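Local coordinates for PbSGBP-B lipoprotein (Prevotella bryantii B14, PDB 6D2Y) that probably binds polysaccharide as a surface lipoprotein of a glycan-utilization system, and carries a magnesium ion in its beta-sandwich structure, at residues M114-A117 with T121-Y124; D200-V203 with G208-N211. All coordinates share one frame; numbering follows the deposited sequence.

Interaction 1: M114-A117 with T121-Y124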
loop_
_atom_site.group_PDB
_atom_site.type_symbol
_atom_site.label_atom_id
_atom_site.label_comp_id
_atom_site.label_asym_id
_atom_site.label_seq_id
_atom_site.Cartn_x
_atom_site.Cartn_y
_atom_site.Cartn_z
HETATM N N MSE A 114 32.773 -3.127 -25.785
HETATM C CA MSE A 114 33.929 -4.005 -25.701
HETATM C C MSE A 114 35.198 -3.185 -25.837
HETATM O O MSE A 114 35.342 -2.416 -26.793
HETATM C CB MSE A 114 33.869 -5.076 -26.779
HETATM C CG MSE A 114 32.479 -5.609 -27.012
HETATM SE SE MSE A 114 32.386 -6.656 -28.638
HETATM C CE MSE A 114 32.389 -8.360 -27.781
ATOM N N ILE A 115 36.113 -3.337 -24.879
ATOM C CA ILE A 115 37.351 -2.565 -24.846
ATOM C C ILE A 115 38.528 -3.500 -25.097
ATOM O O ILE A 115 38.703 -4.505 -24.394
ATOM C CB ILE A 115 37.546 -1.803 -23.524
ATOM C CG1 ILE A 115 36.374 -0.865 -23.215
ATOM C CG2 ILE A 115 38.824 -0.993 -23.593
ATOM C CD1 ILE A 115 36.366 -0.374 -21.782
ATOM N N THR A 116 39.342 -3.151 -26.086
ATOM C CA THR A 116 40.524 -3.921 -26.424
ATOM C C THR A 116 41.695 -3.514 -25.532
ATOM O O THR A 116 41.581 -2.654 -24.651
ATOM C CB THR A 116 40.860 -3.726 -27.896
ATOM O OG1 THR A 116 41.179 -2.349 -28.127
ATOM C CG2 THR A 116 39.657 -4.102 -28.746
ATOM N N ALA A 117 42.844 -4.150 -25.768
ATOM C CA ALA A 117 44.041 -3.836 -24.996
ATOM C C ALA A 117 44.499 -2.402 -25.228
ATOM O O ALA A 117 45.031 -1.763 -24.312
ATOM C CB ALA A 117 45.156 -4.820 -25.347
ATOM N N THR A 121 37.198 1.325 -28.142
ATOM C CA THR A 121 35.827 1.021 -27.743
ATOM C C THR A 121 35.044 0.525 -28.952
ATOM O O THR A 121 34.984 1.206 -29.981
ATOM C CB THR A 121 35.143 2.247 -27.136
ATOM O OG1 THR A 121 35.844 2.653 -25.953
ATOM C CG2 THR A 121 33.702 1.926 -26.771
ATOM N N ILE A 122 34.442 -0.654 -28.821
ATOM C CA ILE A 122 33.633 -1.247 -29.884
ATOM C C ILE A 122 32.237 -1.516 -29.333
ATOM O O ILE A 122 32.055 -2.443 -28.530
ATOM C CB ILE A 122 34.283 -2.527 -30.430
ATOM C CG1 ILE A 122 35.532 -2.184 -31.242
ATOM C CG2 ILE A 122 33.307 -3.292 -31.293
ATOM C CD1 ILE A 122 36.820 -2.602 -30.581
ATOM N N PRO A 123 31.231 -0.731 -29.721
ATOM C CA PRO A 123 29.902 -0.880 -29.114
ATOM C C PRO A 123 29.012 -1.882 -29.837
ATOM O O PRO A 123 28.907 -1.867 -31.067
ATOM C CB PRO A 123 29.331 0.537 -29.204
ATOM C CG PRO A 123 29.930 1.078 -30.462
ATOM C CD PRO A 123 31.301 0.441 -30.611
ATOM N N TYR A 124 28.366 -2.754 -29.071
ATOM C CA TYR A 124 27.387 -3.702 -29.589
ATOM C C TYR A 124 26.047 -3.390 -28.939
ATOM O O TYR A 124 25.928 -3.439 -27.710
ATOM C CB TYR A 124 27.817 -5.143 -29.303
ATOM C CG TYR A 124 26.797 -6.195 -29.682
ATOM C CD1 TYR A 124 25.962 -6.753 -28.725
ATOM C CD2 TYR A 124 26.683 -6.639 -30.994
ATOM C CE1 TYR A 124 25.031 -7.717 -29.065
ATOM C CE2 TYR A 124 25.759 -7.605 -31.342
ATOM C CZ TYR A 124 24.935 -8.140 -30.373
ATOM O OH TYR A 124 24.010 -9.100 -30.711
#
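Met114, a selenomethionine, and Ile122 face each other as an antiparallel hydrogen-bonded pair, their backbones joined in both directions. Met114 N reaches Ile122 O at 2.9 Å, almost straight but from above the carbonyl plane, whereas Ile122 N, 2.8 Å from Met114 O, lies in the plane of the Met114 carbonyl. Both side chains leave on the same face of the sheet. Met114 CG stands beside its own backbone N (chi1 -39°), which lays it over Ile122 O at 3.5 Å; the chain stays extended to Met114 SE, which lies 4.4 Å from Ile122 CG2, and the bend at chi3 turns the terminal CE. The other branch of Ile122 runs toward Thr116, and CD1 touches Thr116 CG2 at 3.7 Å, the two side chains crossing at about a right angle. Thr116 suits this place at the turn by being two-sided: its methyl packs on isoleucine while OG1 hydrogen-bonds Ser118 OG inside the turn. Ile115 and Thr121 form the adjoining non-hydrogen-bonded pair on the other face, their side chains barely meeting. Long, flexible Met114 also reaches Val40 and Ile74. Backbone bonds thus set the pairing of this beta hairpin, and a few apolar branches pack on the face that Met114 and Ile122 share.

Interaction 2: D200-V203 with G208-N211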
loop_
_atom_site.group_PDB
_atom_site.type_symbol
_atom_site.label_atom_id
_atom_site.label_comp_id
_atom_site.label_asym_id
_atom_site.label_seq_id
_atom_site.Cartn_x
_atom_site.Cartn_y
_atom_site.Cartn_z
ATOM N N ASP A 200 -7.462 6.286 -13.460
ATOM C CA ASP A 200 -6.290 5.451 -13.249
ATOM C C ASP A 200 -5.011 6.274 -13.353
ATOM O O ASP A 200 -4.889 7.164 -14.199
ATOM C CB ASP A 200 -6.268 4.305 -14.260
ATOM C CG ASP A 200 -7.576 3.535 -14.295
ATOM O OD1 ASP A 200 -8.488 3.940 -15.047
ATOM O OD2 ASP A 200 -7.696 2.529 -13.564
ATOM N N ILE A 201 -4.058 5.971 -12.476
ATOM C CA ILE A 201 -2.766 6.641 -12.433
ATOM C C ILE A 201 -1.702 5.648 -12.868
ATOM O O ILE A 201 -1.604 4.547 -12.311
ATOM C CB ILE A 201 -2.467 7.192 -11.030
ATOM C CG1 ILE A 201 -3.522 8.227 -10.646
ATOM C CG2 ILE A 201 -1.076 7.799 -10.977
ATOM C CD1 ILE A 201 -3.363 8.749 -9.256
ATOM N N VAL A 202 -0.905 6.033 -13.861
ATOM C CA VAL A 202 0.106 5.166 -14.449
ATOM C C VAL A 202 1.460 5.854 -14.336
ATOM O O VAL A 202 1.613 7.008 -14.753
ATOM C CB VAL A 202 -0.219 4.833 -15.917
ATOM C CG1 VAL A 202 0.884 3.985 -16.529
ATOM C CG2 VAL A 202 -1.565 4.125 -16.012
ATOM N N VAL A 203 2.431 5.149 -13.765
ATOM C CA VAL A 203 3.815 5.603 -13.705
ATOM C C VAL A 203 4.591 4.857 -14.780
ATOM O O VAL A 203 4.666 3.622 -14.757
ATOM C CB VAL A 203 4.428 5.366 -12.317
ATOM C CG1 VAL A 203 5.899 5.763 -12.317
ATOM C CG2 VAL A 203 3.662 6.144 -11.263
ATOM N N GLY A 208 8.867 0.280 -18.659
ATOM C CA GLY A 208 7.485 -0.161 -18.691
ATOM C C GLY A 208 6.495 0.738 -17.980
ATOM O O GLY A 208 6.872 1.749 -17.380
ATOM N N SER A 209 5.215 0.370 -18.046
ATOM C CA SER A 209 4.129 1.103 -17.411
ATOM C C SER A 209 3.440 0.204 -16.396
ATOM O O SER A 209 3.237 -0.988 -16.647
ATOM C CB SER A 209 3.105 1.587 -18.444
ATOM O OG SER A 209 3.540 2.766 -19.091
ATOM N N THR A 210 3.076 0.779 -15.252
ATOM C CA THR A 210 2.392 0.035 -14.203
ATOM C C THR A 210 1.331 0.919 -13.565
ATOM O O THR A 210 1.602 2.077 -13.232
ATOM C CB THR A 210 3.376 -0.468 -13.140
ATOM O OG1 THR A 210 4.323 0.563 -12.834
ATOM C CG2 THR A 210 4.116 -1.706 -13.639
ATOM N N ASN A 211 0.130 0.369 -13.400
ATOM C CA ASN A 211 -0.978 1.112 -12.819
ATOM C C ASN A 211 -0.811 1.241 -11.312
ATOM O O ASN A 211 -0.416 0.291 -10.631
ATOM C CB ASN A 211 -2.309 0.425 -13.132
ATOM C CG ASN A 211 -2.887 0.850 -14.467
ATOM O OD1 ASN A 211 -2.196 0.852 -15.486
ATOM N ND2 ASN A 211 -4.163 1.218 -14.468
#
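Val202 meets Asn211 across the hairpin as an antiparallel non-hydrogen-bonded pair, with CA atoms 4.5 Å apart and side chains on the same face. The amide of Asn211 leans across the gap: OD1 comes within 3.4 Å of Val202 CG2, and ND2 approaches Asp200 CB at 3.7 Å. The carboxylate and amide planes are turned 54° apart, and Asp200 OD2 stays 3.9 Å from Asn211 ND2, so the two polar groups are neighbours without a hydrogen bond. The two methyls of Val202 divide the work. Val202 CG1, anti to the backbone N (chi1 177°), packs on Ser209 CB at 3.8 Å, leaving CG2 to lie against the Asn211 amide. A branched valine fills both directions, and small or polar Ser209 and Asn211 suit the exposed side of the strand.

The adjoining pair, Val203 and Thr210, supplies the backbone bonds: Val203 N to Thr210 O at 3.2 Å, and Thr210 N to Val203 O at 3.3 Å. Asn211 CA adds a CA-H...O contact to Ile201 O. Farther along, Gly208 adopts a backbone conformation (phi 141°) at which a side chain would jam against the preceding carbonyl, so glycine fits there. Thr210 turns OG1 to Pro133 O, which ties its outer strand to the chain just ahead of strand 134-138.

Ile201 and Val203 face inward, packing on Met138 and Val135 of that strand. Strand 200-205 lies between strands 165-168 and 208-215, the latter at the edge of its antiparallel sheet, within the IPT/TIG domain.

From the N terminus, interaction 1 comes first: strands 111-116 and 121-129 pair, closing a short turn with three residues between the two segments. It is complete before interaction 2 opens at residue 200, where strands 200-205 and 208-215 close a second hairpin, whose strands are separated by two residues. The two loops therefore stand in series, neither nesting nor crossing. The centres of interactions 1 and 2 lie about 37 Å apart and the nearest atoms of interactions 1 and 2 about 20 Å apart, so they do not touch. Interaction 1 belongs to the mixed sheet near the N terminus, interaction 2 to an antiparallel sheet of the IPT/TIG domain, and both lie away from the magnesium site. Each contact thus joins sequence neighbours within its own sheet.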